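Local coordinates for RNA-binding protein Lsm (Halobacterium salinarum R1, PDB 6TFL) that probably binds RNA, as Sm-like proteins generally do, and assembles into a ring of seven subunits that carries bound uridine and calcium ions, at residues G26-T34 and I44-I52. Numbering follows the deposited sequence.
Sequences GDEFTGVLT and IEGEDTTII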
ATOM      1  N   GLY A  26     -18.602   4.036   0.881  1.00 53.22           N
ATOM      2  CA  GLY A  26     -20.004   3.700   1.007  1.00 39.93           C
ATOM      3  C   GLY A  26     -20.845   3.956  -0.222  1.00 47.22           C
ATOM      4  O   GLY A  26     -22.007   3.541  -0.244  1.00 65.90           O
ATOM      5  N   ASP A  27     -20.309   4.628  -1.240  1.00 51.95           N
ATOM      6  CA  ASP A  27     -21.065   4.850  -2.463  1.00 46.45           C
ATOM      7  C   ASP A  27     -21.213   3.546  -3.237  1.00 51.22           C
ATOM      8  O   ASP A  27     -20.415   2.615  -3.092  1.00 50.61           O
ATOM      9  CB  ASP A  27     -20.382   5.892  -3.353  1.00 48.62           C
ATOM     10  CG  ASP A  27     -20.392   7.286  -2.746  1.00 67.48           C
ATOM     11  OD1 ASP A  27     -20.855   7.439  -1.590  1.00 68.71           O
ATOM     12  OD2 ASP A  27     -19.930   8.233  -3.431  1.00 72.37           O
ATOM     13  N   GLU A  28     -22.244   3.495  -4.083  1.00 44.22           N
ATOM     14  CA  GLU A  28     -22.518   2.347  -4.938  1.00 46.98           C
ATOM     15  C   GLU A  28     -22.729   2.827  -6.360  1.00 47.78           C
ATOM     16  O   GLU A  28     -23.304   3.894  -6.585  1.00 49.44           O
ATOM     17  CB  GLU A  28     -23.763   1.560  -4.491  1.00 41.26           C
ATOM     18  CG  GLU A  28     -23.594   0.828  -3.173  1.00 59.34           C
ATOM     19  CD  GLU A  28     -24.711  -0.173  -2.884  1.00 64.25           C
ATOM     20  OE1 GLU A  28     -25.684  -0.262  -3.679  1.00 64.19           O
ATOM     21  OE2 GLU A  28     -24.600  -0.871  -1.852  1.00 59.37           O
ATOM     22  N   PHE A  29     -22.275   2.029  -7.320  1.00 46.72           N
ATOM     23  CA  PHE A  29     -22.410   2.353  -8.731  1.00 39.45           C
ATOM     24  C   PHE A  29     -22.990   1.138  -9.427  1.00 44.62           C
ATOM     25  O   PHE A  29     -22.402   0.055  -9.375  1.00 46.36           O
ATOM     26  CB  PHE A  29     -21.063   2.734  -9.340  1.00 45.39           C
ATOM     27  CG  PHE A  29     -20.470   3.975  -8.757  1.00 52.64           C
ATOM     28  CD1 PHE A  29     -19.871   3.952  -7.502  1.00 49.29           C
ATOM     29  CD2 PHE A  29     -20.518   5.174  -9.452  1.00 47.37           C
ATOM     30  CE1 PHE A  29     -19.338   5.093  -6.959  1.00 49.10           C
ATOM     31  CE2 PHE A  29     -19.977   6.325  -8.913  1.00 43.95           C
ATOM     32  CZ  PHE A  29     -19.385   6.284  -7.670  1.00 53.59           C
ATOM     33  N   THR A  30     -24.146   1.307 -10.056  1.00 43.97           N
ATOM     34  CA  THR A  30     -24.796   0.230 -10.783  1.00 40.39           C
ATOM     35  C   THR A  30     -24.807   0.578 -12.258  1.00 39.83           C
ATOM     36  O   THR A  30     -25.163   1.697 -12.633  1.00 48.33           O
ATOM     37  CB  THR A  30     -26.217  -0.007 -10.267  1.00 36.01           C
ATOM     38  OG1 THR A  30     -26.138  -0.366  -8.888  1.00 43.66           O
ATOM     39  CG2 THR A  30     -26.877  -1.147 -11.002  1.00 31.91           C
ATOM     40  N   GLY A  31     -24.408  -0.379 -13.081  1.00 43.09           N
ATOM     41  CA  GLY A  31     -24.375  -0.186 -14.516  1.00 36.06           C
ATOM     42  C   GLY A  31     -23.806  -1.427 -15.158  1.00 40.16           C
ATOM     43  O   GLY A  31     -23.519  -2.429 -14.491  1.00 43.35           O
ATOM     44  N   VAL A  32     -23.645  -1.351 -16.467  1.00 39.79           N
ATOM     45  CA  VAL A  32     -23.116  -2.472 -17.229  1.00 38.63           C
ATOM     46  C   VAL A  32     -21.599  -2.467 -17.114  1.00 38.58           C
ATOM     47  O   VAL A  32     -20.947  -1.446 -17.369  1.00 38.50           O
ATOM     48  CB  VAL A  32     -23.571  -2.389 -18.699  1.00 40.14           C
ATOM     49  CG1 VAL A  32     -22.892  -3.449 -19.533  1.00 31.42           C
ATOM     50  CG2 VAL A  32     -25.066  -2.536 -18.786  1.00 38.71           C
ATOM     51  N   LEU A  33     -21.029  -3.606 -16.738  1.00 34.19           N
ATOM     52  CA  LEU A  33     -19.580  -3.752 -16.732  1.00 44.27           C
ATOM     53  C   LEU A  33     -19.083  -3.891 -18.171  1.00 44.83           C
ATOM     54  O   LEU A  33     -19.436  -4.861 -18.857  1.00 41.91           O
ATOM     55  CB  LEU A  33     -19.169  -4.958 -15.888  1.00 39.73           C
ATOM     56  CG  LEU A  33     -17.674  -5.273 -15.870  1.00 40.10           C
ATOM     57  CD1 LEU A  33     -16.960  -4.322 -14.923  1.00 39.95           C
ATOM     58  CD2 LEU A  33     -17.428  -6.734 -15.489  1.00 30.22           C
ATOM     59  N   THR A  34     -18.275  -2.923 -18.634  1.00 34.25           N
ATOM     60  CA  THR A  34     -17.703  -2.982 -19.978  1.00 40.50           C
ATOM     61  C   THR A  34     -16.187  -3.141 -19.994  1.00 40.66           C
ATOM     62  O   THR A  34     -15.606  -3.248 -21.082  1.00 44.72           O
ATOM     63  CB  THR A  34     -18.088  -1.741 -20.807  1.00 41.01           C
ATOM     64  OG1 THR A  34     -17.508  -0.563 -20.232  1.00 43.52           O
ATOM     65  CG2 THR A  34     -19.613  -1.575 -20.888  1.00 32.47           C
ATOM     66  N   ILE A  44     -17.814   1.089 -15.634  1.00 38.53           N
ATOM     67  CA  ILE A  44     -19.243   0.870 -15.426  1.00 38.70           C
ATOM     68  C   ILE A  44     -20.004   1.882 -16.275  1.00 44.30           C
ATOM     69  O   ILE A  44     -19.756   3.090 -16.174  1.00 41.23           O
ATOM     70  CB  ILE A  44     -19.634   1.019 -13.940  1.00 38.21           C
ATOM     71  CG1 ILE A  44     -18.791   0.122 -13.042  1.00 33.83           C
ATOM     72  CG2 ILE A  44     -21.082   0.701 -13.746  1.00 41.69           C
ATOM     73  CD1 ILE A  44     -18.952  -1.338 -13.326  1.00 40.24           C
ATOM     74  N   GLU A  45     -20.945   1.395 -17.090  1.00 41.85           N
ATOM     75  CA  GLU A  45     -21.755   2.241 -17.970  1.00 44.40           C
ATOM     76  C   GLU A  45     -23.230   2.020 -17.662  1.00 46.48           C
ATOM     77  O   GLU A  45     -23.782   0.950 -17.945  1.00 42.33           O
ATOM     78  CB  GLU A  45     -21.458   1.960 -19.443  1.00 40.66           C
ATOM     79  CG  GLU A  45     -19.997   2.191 -19.805  1.00 52.29           C
ATOM     80  CD  GLU A  45     -19.729   2.174 -21.310  1.00 78.00           C
ATOM     81  OE1 GLU A  45     -18.530   2.178 -21.700  1.00 70.10           O
ATOM     82  OE2 GLU A  45     -20.710   2.159 -22.095  1.00 80.72           O
ATOM     83  N   GLY A  46     -23.849   3.023 -17.047  1.00 54.03           N
ATOM     84  CA  GLY A  46     -25.282   3.064 -16.864  1.00 53.31           C
ATOM     85  C   GLY A  46     -25.831   4.186 -17.713  1.00 53.29           C
ATOM     86  O   GLY A  46     -25.903   4.059 -18.939  1.00 51.00           O
ATOM     87  N   GLU A  47     -26.196   5.306 -17.087  1.00 62.30           N
ATOM     88  CA  GLU A  47     -26.542   6.470 -17.891  1.00 69.52           C
ATOM     89  C   GLU A  47     -25.306   7.216 -18.373  1.00 63.83           C
ATOM     90  O   GLU A  47     -25.368   7.876 -19.416  1.00 58.72           O
ATOM     91  CB  GLU A  47     -27.484   7.409 -17.126  1.00 76.05           C
ATOM     92  CG  GLU A  47     -28.781   7.679 -17.916  1.00 90.15           C
ATOM     93  CD  GLU A  47     -29.870   8.393 -17.120  1.00 93.94           C
ATOM     94  OE1 GLU A  47     -30.609   9.201 -17.734  1.00 83.59           O
ATOM     95  OE2 GLU A  47     -29.994   8.142 -15.897  1.00 90.85           O
ATOM     96  N   ASP A  48     -24.184   7.101 -17.660  1.00 49.65           N
ATOM     97  CA  ASP A  48     -22.901   7.573 -18.165  1.00 51.90           C
ATOM     98  C   ASP A  48     -21.834   6.529 -17.838  1.00 51.18           C
ATOM     99  O   ASP A  48     -22.137   5.423 -17.375  1.00 54.16           O
ATOM    100  CB  ASP A  48     -22.576   8.960 -17.604  1.00 43.66           C
ATOM    101  CG  ASP A  48     -22.541   8.982 -16.098  1.00 51.18           C
ATOM    102  OD1 ASP A  48     -22.738   7.920 -15.475  1.00 52.50           O
ATOM    103  OD2 ASP A  48     -22.337  10.079 -15.531  1.00 60.11           O
ATOM    104  N   THR A  49     -20.577   6.895 -18.079  1.00 42.35           N
ATOM    105  CA  THR A  49     -19.431   6.006 -17.978  1.00 39.87           C
ATOM    106  C   THR A  49     -18.570   6.423 -16.794  1.00 46.84           C
ATOM    107  O   THR A  49     -18.185   7.596 -16.686  1.00 42.19           O
ATOM    108  CB  THR A  49     -18.603   6.053 -19.265  1.00 42.19           C
ATOM    109  OG1 THR A  49     -19.354   5.495 -20.344  1.00 47.43           O
ATOM    110  CG2 THR A  49     -17.272   5.305 -19.111  1.00 46.41           C
ATOM    111  N   THR A  50     -18.256   5.462 -15.923  1.00 44.73           N
ATOM    112  CA  THR A  50     -17.458   5.703 -14.724  1.00 38.78           C
ATOM    113  C   THR A  50     -16.286   4.732 -14.688  1.00 37.25           C
ATOM    114  O   THR A  50     -16.485   3.512 -14.634  1.00 35.60           O
ATOM    115  CB  THR A  50     -18.305   5.550 -13.463  1.00 42.32           C
ATOM    116  OG1 THR A  50     -19.444   6.411 -13.556  1.00 47.35           O
ATOM    117  CG2 THR A  50     -17.494   5.909 -12.226  1.00 38.40           C
ATOM    118  N   ILE A  51     -15.072   5.266 -14.752  1.00 38.00           N
ATOM    119  CA  ILE A  51     -13.882   4.476 -14.451  1.00 38.86           C
ATOM    120  C   ILE A  51     -13.694   4.504 -12.944  1.00 36.66           C
ATOM    121  O   ILE A  51     -13.595   5.579 -12.343  1.00 35.70           O
ATOM    122  CB  ILE A  51     -12.641   5.022 -15.171  1.00 43.55           C
ATOM    123  CG1 ILE A  51     -12.907   5.183 -16.666  1.00 38.15           C
ATOM    124  CG2 ILE A  51     -11.431   4.108 -14.937  1.00 43.01           C
ATOM    125  CD1 ILE A  51     -11.817   5.940 -17.368  1.00 35.45           C
ATOM    126  N   ILE A  52     -13.671   3.331 -12.329  1.00 37.50           N
ATOM    127  CA  ILE A  52     -13.482   3.203 -10.890  1.00 36.17           C
ATOM    128  C   ILE A  52     -12.110   2.594 -10.650  1.00 36.84           C
ATOM    129  O   ILE A  52     -11.805   1.508 -11.161  1.00 37.18           O
ATOM    130  CB  ILE A  52     -14.582   2.348 -10.243  1.00 37.31           C
ATOM    131  CG1 ILE A  52     -15.964   2.946 -10.517  1.00 38.35           C
ATOM    132  CG2 ILE A  52     -14.333   2.220  -8.742  1.00 38.08           C
ATOM    133  CD1 ILE A  52     -17.144   2.089  -9.985  1.00 38.61           C
TER
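Val32 and Glu45 form an antiparallel hydrogen-bonded pair that ties strand 32-36 to strand 42-45. Val32 N donates to Glu45 O at 2.7 Å. The return bond, from Glu45 N to Val32 O, measures 2.9 Å.

The side chain of Glu45 leaves on the same sheet face as Val32. Its CB lies 4.0 Å from Val32 O. CG is anti to the carbonyl carbon (chi1 -59°), and the chain then runs out extended to Thr34, which it crosses at about a right angle. CG and CD pass the CG2 methyl and OG1 of Thr34. At the tip, OE1 comes within 3.3 Å of Thr34 OG1, a long and unsettled hydrogen bond. A calcium ion is bound close to this side chain. With an alanine at this position, Thr34 would probably lose its carboxylate neighbour and the calcium ion a nearby negative charge.

The other face is apolar. Ile44 CD1 meets Leu33 CD1, and Ile44 CG2 rests 3.5 Å from Gly31 CA. Gly31 lies so close to Ile44 CG2 and Gly46 N that there is no room for a CB, at the corner where the chain turns from strand 28-30 into strand 32-36. Beyond the corner, Phe29 reaches strand 49-52. Its CB and CG meet Ile52 CD1, while CE2 lies 4.2 Å from Thr50 CG2. Arg22 of a neighbouring subunit also packs on Phe29, and Ile51 and Ile52 pair antiparallel with a strand of that subunit.

This is the strongly bent sheet of the Sm fold. Backbone bonds set its register, and Leu33 and Ile44 make apolar contact on the side away from Glu45. The Glu45 carboxylate, beside Thr34 and a bound calcium ion, is the charged feature of the face it shares with Val32.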